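Local coordinates for protein probable glucarate dehydratase (Mycobacterium smegmatis str. MC2 155, PDB 3VDG) that probably dehydrates glucarate or a related acid sugar, as a metal-dependent member of the enolase superfamily, at residues R376-F388 with G402-Q416. Numbering follows the deposited sequence.
Sequences RHEDVVAPGALNF and GVEIDEDALAALHEQ
Val381 and Ile405 pair in a single beta bridge between two loop backbones, their CA atoms 4.3 Å apart. Two hydrogen bonds flank the bridge: Asp406 N gives to Val380 O over 2.9 Å, and Ala382 N gives to Glu404 O, also over 2.9 Å. One water carries the pairing further, between Ala382 O and Glu404 N. Asp406 then N-caps helix 407-420, its OD1 taking Ala409 N and, weakly, Asp408 N. Val380 holds CG1 beside its own backbone N (chi1 -66°), which brings that methyl to Leu413 CD1 at 3.7 Å and to Leu410 CD1 at 4.0 Å. Ahead of the bridge in segment 402-416, Val403 sets its CB against Val381 CB, and its CG1 lies 3.7 Å from Leu386 CD1. Farther along the helix, Gln416 NE2 meets Glu378 OE2 at 2.9 Å from the syn side, tilted 34° out of the carboxylate plane, and a water joins OE2 to Gln416 OE1. Both groups also bind strand 30-41: Glu378 OE1 takes Ala41 N, and Gln416 NE2 gives to Ala39 O. Val380 and Val381 pack on Ile350 of helix 349-360, while Leu410 rests on strands 30-41 and 55-65, so the returning chain lays its helix on the three-stranded antiparallel sheet, consistent with the capping domain of the enolase fold.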
loop_
_atom_site.group_PDB
_atom_site.type_symbol
_atom_site.label_atom_id
_atom_site.label_comp_id
_atom_site.label_asym_id
_atom_site.label_seq_id
_atom_site.Cartn_x
_atom_site.Cartn_y
_atom_site.Cartn_z
ATOM N N ARG A 376 -17.161 -27.541 0.446
ATOM C CA ARG A 376 -18.574 -27.127 0.394
ATOM C C ARG A 376 -19.181 -27.531 -0.941
ATOM O O ARG A 376 -18.445 -27.948 -1.848
ATOM C CB ARG A 376 -18.793 -25.641 0.763
ATOM C CG ARG A 376 -17.870 -24.609 0.087
ATOM C CD ARG A 376 -18.374 -24.152 -1.273
ATOM N NE ARG A 376 -17.890 -25.018 -2.345
ATOM C CZ ARG A 376 -18.545 -25.229 -3.477
ATOM N NH1 ARG A 376 -19.710 -24.629 -3.698
ATOM N NH2 ARG A 376 -18.033 -26.037 -4.388
ATOM N N HIS A 377 -20.510 -27.472 -1.053
ATOM C CA HIS A 377 -21.178 -27.802 -2.325
ATOM C C HIS A 377 -22.387 -26.923 -2.539
ATOM O O HIS A 377 -23.267 -27.256 -3.328
ATOM C CB HIS A 377 -21.584 -29.270 -2.363
ATOM C CG HIS A 377 -22.515 -29.659 -1.245
ATOM N ND1 HIS A 377 -22.070 -30.162 -0.074
ATOM C CD2 HIS A 377 -23.903 -29.559 -1.130
ATOM C CE1 HIS A 377 -23.119 -30.380 0.748
ATOM N NE2 HIS A 377 -24.239 -30.015 0.098
ATOM N N GLU A 378 -22.448 -25.809 -1.812
ATOM C CA GLU A 378 -23.525 -24.816 -1.929
ATOM C C GLU A 378 -22.900 -23.443 -2.192
ATOM O O GLU A 378 -21.702 -23.246 -1.962
ATOM C CB GLU A 378 -24.373 -24.780 -0.647
ATOM C CG GLU A 378 -25.156 -26.083 -0.396
ATOM C CD GLU A 378 -25.498 -26.336 1.074
ATOM O OE1 GLU A 378 -24.571 -26.552 1.891
ATOM O OE2 GLU A 378 -26.704 -26.343 1.415
ATOM N N ASP A 379 -23.694 -22.500 -2.690
ATOM C CA ASP A 379 -23.178 -21.155 -2.963
ATOM C C ASP A 379 -24.329 -20.167 -3.063
ATOM O O ASP A 379 -25.504 -20.572 -3.179
ATOM C CB ASP A 379 -22.324 -21.136 -4.239
ATOM C CG ASP A 379 -21.319 -19.966 -4.264
ATOM O OD1 ASP A 379 -21.403 -19.052 -3.418
ATOM O OD2 ASP A 379 -20.445 -19.955 -5.137
ATOM N N VAL A 380 -24.003 -18.880 -2.980
ATOM C CA VAL A 380 -25.017 -17.819 -3.063
ATOM C C VAL A 380 -24.953 -17.020 -4.363
ATOM O O VAL A 380 -25.814 -16.165 -4.608
ATOM C CB VAL A 380 -24.931 -16.812 -1.890
ATOM C CG1 VAL A 380 -25.271 -17.488 -0.566
ATOM C CG2 VAL A 380 -23.555 -16.173 -1.831
ATOM N N VAL A 381 -23.937 -17.279 -5.182
ATOM C CA VAL A 381 -23.798 -16.579 -6.461
ATOM C C VAL A 381 -24.139 -17.486 -7.633
ATOM O O VAL A 381 -24.063 -18.707 -7.533
ATOM C CB VAL A 381 -22.382 -15.975 -6.667
ATOM C CG1 VAL A 381 -22.051 -15.039 -5.512
ATOM C CG2 VAL A 381 -21.319 -17.067 -6.821
ATOM N N ALA A 382 -24.536 -16.884 -8.747
ATOM C CA ALA A 382 -24.825 -17.666 -9.941
ATOM C C ALA A 382 -23.547 -18.364 -10.416
ATOM O O ALA A 382 -22.456 -17.820 -10.279
ATOM C CB ALA A 382 -25.407 -16.776 -11.030
ATOM N N PRO A 383 -23.673 -19.582 -10.963
ATOM C CA PRO A 383 -22.474 -20.364 -11.281
ATOM C C PRO A 383 -21.822 -19.903 -12.581
ATOM O O PRO A 383 -22.404 -19.113 -13.332
ATOM C CB PRO A 383 -23.020 -21.790 -11.443
ATOM C CG PRO A 383 -24.443 -21.584 -11.889
ATOM C CD PRO A 383 -24.921 -20.348 -11.165
ATOM N N GLY A 384 -20.618 -20.384 -12.845
ATOM C CA GLY A 384 -19.998 -20.146 -14.147
ATOM C C GLY A 384 -18.845 -19.167 -14.162
ATOM O O GLY A 384 -18.073 -19.125 -15.109
ATOM N N ALA A 385 -18.707 -18.367 -13.118
ATOM C CA ALA A 385 -17.691 -17.330 -13.154
ATOM C C ALA A 385 -16.385 -17.751 -12.479
ATOM O O ALA A 385 -15.357 -17.114 -12.672
ATOM C CB ALA A 385 -18.228 -16.046 -12.530
ATOM N N LEU A 386 -16.421 -18.824 -11.694
ATOM C CA LEU A 386 -15.268 -19.199 -10.863
ATOM C C LEU A 386 -14.907 -20.692 -10.940
ATOM O O LEU A 386 -14.781 -21.369 -9.919
ATOM C CB LEU A 386 -15.530 -18.812 -9.405
ATOM C CG LEU A 386 -15.680 -17.296 -9.162
ATOM C CD1 LEU A 386 -16.089 -16.998 -7.737
ATOM C CD2 LEU A 386 -14.428 -16.513 -9.536
ATOM N N ASN A 387 -14.729 -21.199 -12.147
ATOM C CA ASN A 387 -14.371 -22.609 -12.335
ATOM C C ASN A 387 -12.925 -22.899 -12.003
ATOM O O ASN A 387 -12.031 -22.114 -12.315
ATOM C CB ASN A 387 -14.627 -23.025 -13.785
ATOM C CG ASN A 387 -16.093 -22.937 -14.163
ATOM O OD1 ASN A 387 -16.983 -22.987 -13.304
ATOM N ND2 ASN A 387 -16.355 -22.806 -15.452
ATOM N N PHE A 388 -12.681 -24.046 -11.382
ATOM C CA PHE A 388 -11.311 -24.473 -11.170
ATOM C C PHE A 388 -10.874 -25.332 -12.348
ATOM O O PHE A 388 -11.596 -26.228 -12.774
ATOM C CB PHE A 388 -11.199 -25.288 -9.894
ATOM C CG PHE A 388 -11.275 -24.466 -8.650
ATOM C CD1 PHE A 388 -10.116 -24.139 -7.953
ATOM C CD2 PHE A 388 -12.493 -23.973 -8.203
ATOM C CE1 PHE A 388 -10.183 -23.363 -6.796
ATOM C CE2 PHE A 388 -12.564 -23.198 -7.053
ATOM C CZ PHE A 388 -11.414 -22.891 -6.351
ATOM N N GLY A 402 -17.437 -9.689 -10.540
ATOM C CA GLY A 402 -17.588 -10.717 -11.577
ATOM C C GLY A 402 -18.536 -11.847 -11.188
ATOM O O GLY A 402 -18.661 -12.820 -11.912
ATOM N N VAL A 403 -19.190 -11.730 -10.037
ATOM C CA VAL A 403 -20.196 -12.718 -9.637
ATOM C C VAL A 403 -21.443 -11.945 -9.230
ATOM O O VAL A 403 -21.338 -10.783 -8.824
ATOM C CB VAL A 403 -19.725 -13.604 -8.459
ATOM C CG1 VAL A 403 -18.590 -14.516 -8.905
ATOM C CG2 VAL A 403 -19.276 -12.743 -7.283
ATOM N N GLU A 404 -22.613 -12.578 -9.336
ATOM C CA GLU A 404 -23.892 -11.937 -8.959
ATOM C C GLU A 404 -24.723 -12.865 -8.089
ATOM O O GLU A 404 -24.660 -14.080 -8.242
ATOM C CB GLU A 404 -24.715 -11.568 -10.204
ATOM C CG GLU A 404 -24.040 -10.568 -11.135
ATOM C CD GLU A 404 -24.984 -9.991 -12.183
ATOM O OE1 GLU A 404 -26.219 -10.177 -12.072
ATOM O OE2 GLU A 404 -24.493 -9.338 -13.127
ATOM N N ILE A 405 -25.515 -12.283 -7.194
ATOM C CA ILE A 405 -26.329 -13.080 -6.278
ATOM C C ILE A 405 -27.376 -13.864 -7.053
ATOM O O ILE A 405 -27.965 -13.362 -8.018
ATOM C CB ILE A 405 -27.053 -12.198 -5.249
ATOM C CG1 ILE A 405 -26.073 -11.667 -4.200
ATOM C CG2 ILE A 405 -28.164 -12.984 -4.543
ATOM C CD1 ILE A 405 -25.483 -12.753 -3.337
ATOM N N ASP A 406 -27.571 -15.108 -6.640
ATOM C CA ASP A 406 -28.707 -15.920 -7.062
ATOM C C ASP A 406 -29.682 -15.818 -5.897
ATOM O O ASP A 406 -29.450 -16.399 -4.828
ATOM C CB ASP A 406 -28.223 -17.347 -7.294
ATOM C CG ASP A 406 -29.356 -18.337 -7.535
ATOM O OD1 ASP A 406 -30.519 -18.064 -7.166
ATOM O OD2 ASP A 406 -29.066 -19.419 -8.075
ATOM N N GLU A 407 -30.749 -15.034 -6.068
ATOM C CA GLU A 407 -31.625 -14.717 -4.933
ATOM C C GLU A 407 -32.302 -15.978 -4.345
ATOM O O GLU A 407 -32.576 -16.038 -3.142
ATOM C CB GLU A 407 -32.663 -13.639 -5.291
ATOM C CG GLU A 407 -32.096 -12.224 -5.497
ATOM C CD GLU A 407 -31.668 -11.494 -4.209
ATOM O OE1 GLU A 407 -31.946 -11.955 -3.076
ATOM O OE2 GLU A 407 -31.043 -10.414 -4.321
ATOM N N ASP A 408 -32.558 -16.976 -5.185
ATOM C CA ASP A 408 -33.181 -18.204 -4.691
ATOM C C ASP A 408 -32.199 -18.998 -3.846
ATOM O O ASP A 408 -32.575 -19.578 -2.827
ATOM C CB ASP A 408 -33.680 -19.078 -5.842
ATOM C CG ASP A 408 -34.928 -18.511 -6.505
ATOM O OD1 ASP A 408 -35.657 -17.708 -5.877
ATOM O OD2 ASP A 408 -35.174 -18.867 -7.665
ATOM N N ALA A 409 -30.940 -19.027 -4.272
ATOM C CA ALA A 409 -29.907 -19.719 -3.502
ATOM C C ALA A 409 -29.618 -19.016 -2.176
ATOM O O ALA A 409 -29.473 -19.671 -1.139
ATOM C CB ALA A 409 -28.643 -19.866 -4.322
ATOM N N LEU A 410 -29.509 -17.689 -2.218
ATOM C CA LEU A 410 -29.360 -16.877 -1.013
ATOM C C LEU A 410 -30.475 -17.123 -0.016
ATOM O O LEU A 410 -30.208 -17.272 1.181
ATOM C CB LEU A 410 -29.293 -15.367 -1.340
ATOM C CG LEU A 410 -29.162 -14.407 -0.156
ATOM C CD1 LEU A 410 -27.861 -14.688 0.602
ATOM C CD2 LEU A 410 -29.212 -12.940 -0.587
ATOM N N ALA A 411 -31.723 -17.155 -0.494
ATOM C CA ALA A 411 -32.864 -17.352 0.410
ATOM C C ALA A 411 -32.837 -18.753 1.025
ATOM O O ALA A 411 -33.157 -18.933 2.209
ATOM C CB ALA A 411 -34.185 -17.111 -0.319
ATOM N N ALA A 412 -32.438 -19.735 0.221
ATOM C CA ALA A 412 -32.346 -21.113 0.701
ATOM C C ALA A 412 -31.285 -21.258 1.781
ATOM O O ALA A 412 -31.518 -21.909 2.802
ATOM C CB ALA A 412 -32.059 -22.066 -0.447
ATOM N N LEU A 413 -30.113 -20.657 1.575
ATOM C CA LEU A 413 -29.065 -20.754 2.605
ATOM C C LEU A 413 -29.369 -19.895 3.821
ATOM O O LEU A 413 -28.876 -20.164 4.914
ATOM C CB LEU A 413 -27.669 -20.439 2.044
ATOM C CG LEU A 413 -27.177 -21.350 0.918
ATOM C CD1 LEU A 413 -25.749 -20.953 0.561
ATOM C CD2 LEU A 413 -27.242 -22.824 1.286
ATOM N N HIS A 414 -30.163 -18.841 3.644
ATOM C CA HIS A 414 -30.585 -18.073 4.796
ATOM C C HIS A 414 -31.572 -18.880 5.613
ATOM O O HIS A 414 -31.540 -18.861 6.840
ATOM C CB HIS A 414 -31.197 -16.741 4.387
ATOM C CG HIS A 414 -31.743 -15.952 5.556
ATOM N ND1 HIS A 414 -30.965 -15.530 6.576
ATOM C CD2 HIS A 414 -33.038 -15.519 5.845
ATOM C CE1 HIS A 414 -31.714 -14.853 7.466
ATOM N NE2 HIS A 414 -32.988 -14.850 7.017
ATOM N N GLU A 415 -32.455 -19.600 4.926
ATOM C CA GLU A 415 -33.459 -20.428 5.608
ATOM C C GLU A 415 -32.731 -21.553 6.367
ATOM O O GLU A 415 -33.061 -21.865 7.503
ATOM C CB GLU A 415 -34.466 -20.986 4.587
ATOM C CG GLU A 415 -35.435 -22.039 5.127
ATOM C CD GLU A 415 -36.387 -21.526 6.207
ATOM O OE1 GLU A 415 -36.598 -20.298 6.315
ATOM O OE2 GLU A 415 -36.941 -22.368 6.952
ATOM N N GLN A 416 -31.724 -22.137 5.729
ATOM C CA GLN A 416 -30.848 -23.119 6.376
ATOM C C GLN A 416 -30.190 -22.574 7.654
ATOM O O GLN A 416 -30.182 -23.232 8.696
ATOM C CB GLN A 416 -29.831 -23.634 5.358
ATOM C CG GLN A 416 -29.047 -24.855 5.797
ATOM C CD GLN A 416 -28.531 -25.652 4.620
ATOM O OE1 GLN A 416 -29.050 -26.721 4.313
ATOM N NE2 GLN A 416 -27.510 -25.136 3.951
HETATM O O HOH W 1 -27.197 -28.583 2.955
HETATM O O HOH W 2 -26.250 -20.342 -7.175
HETATM O O HOH W 3 -22.219 -15.069 -10.657
#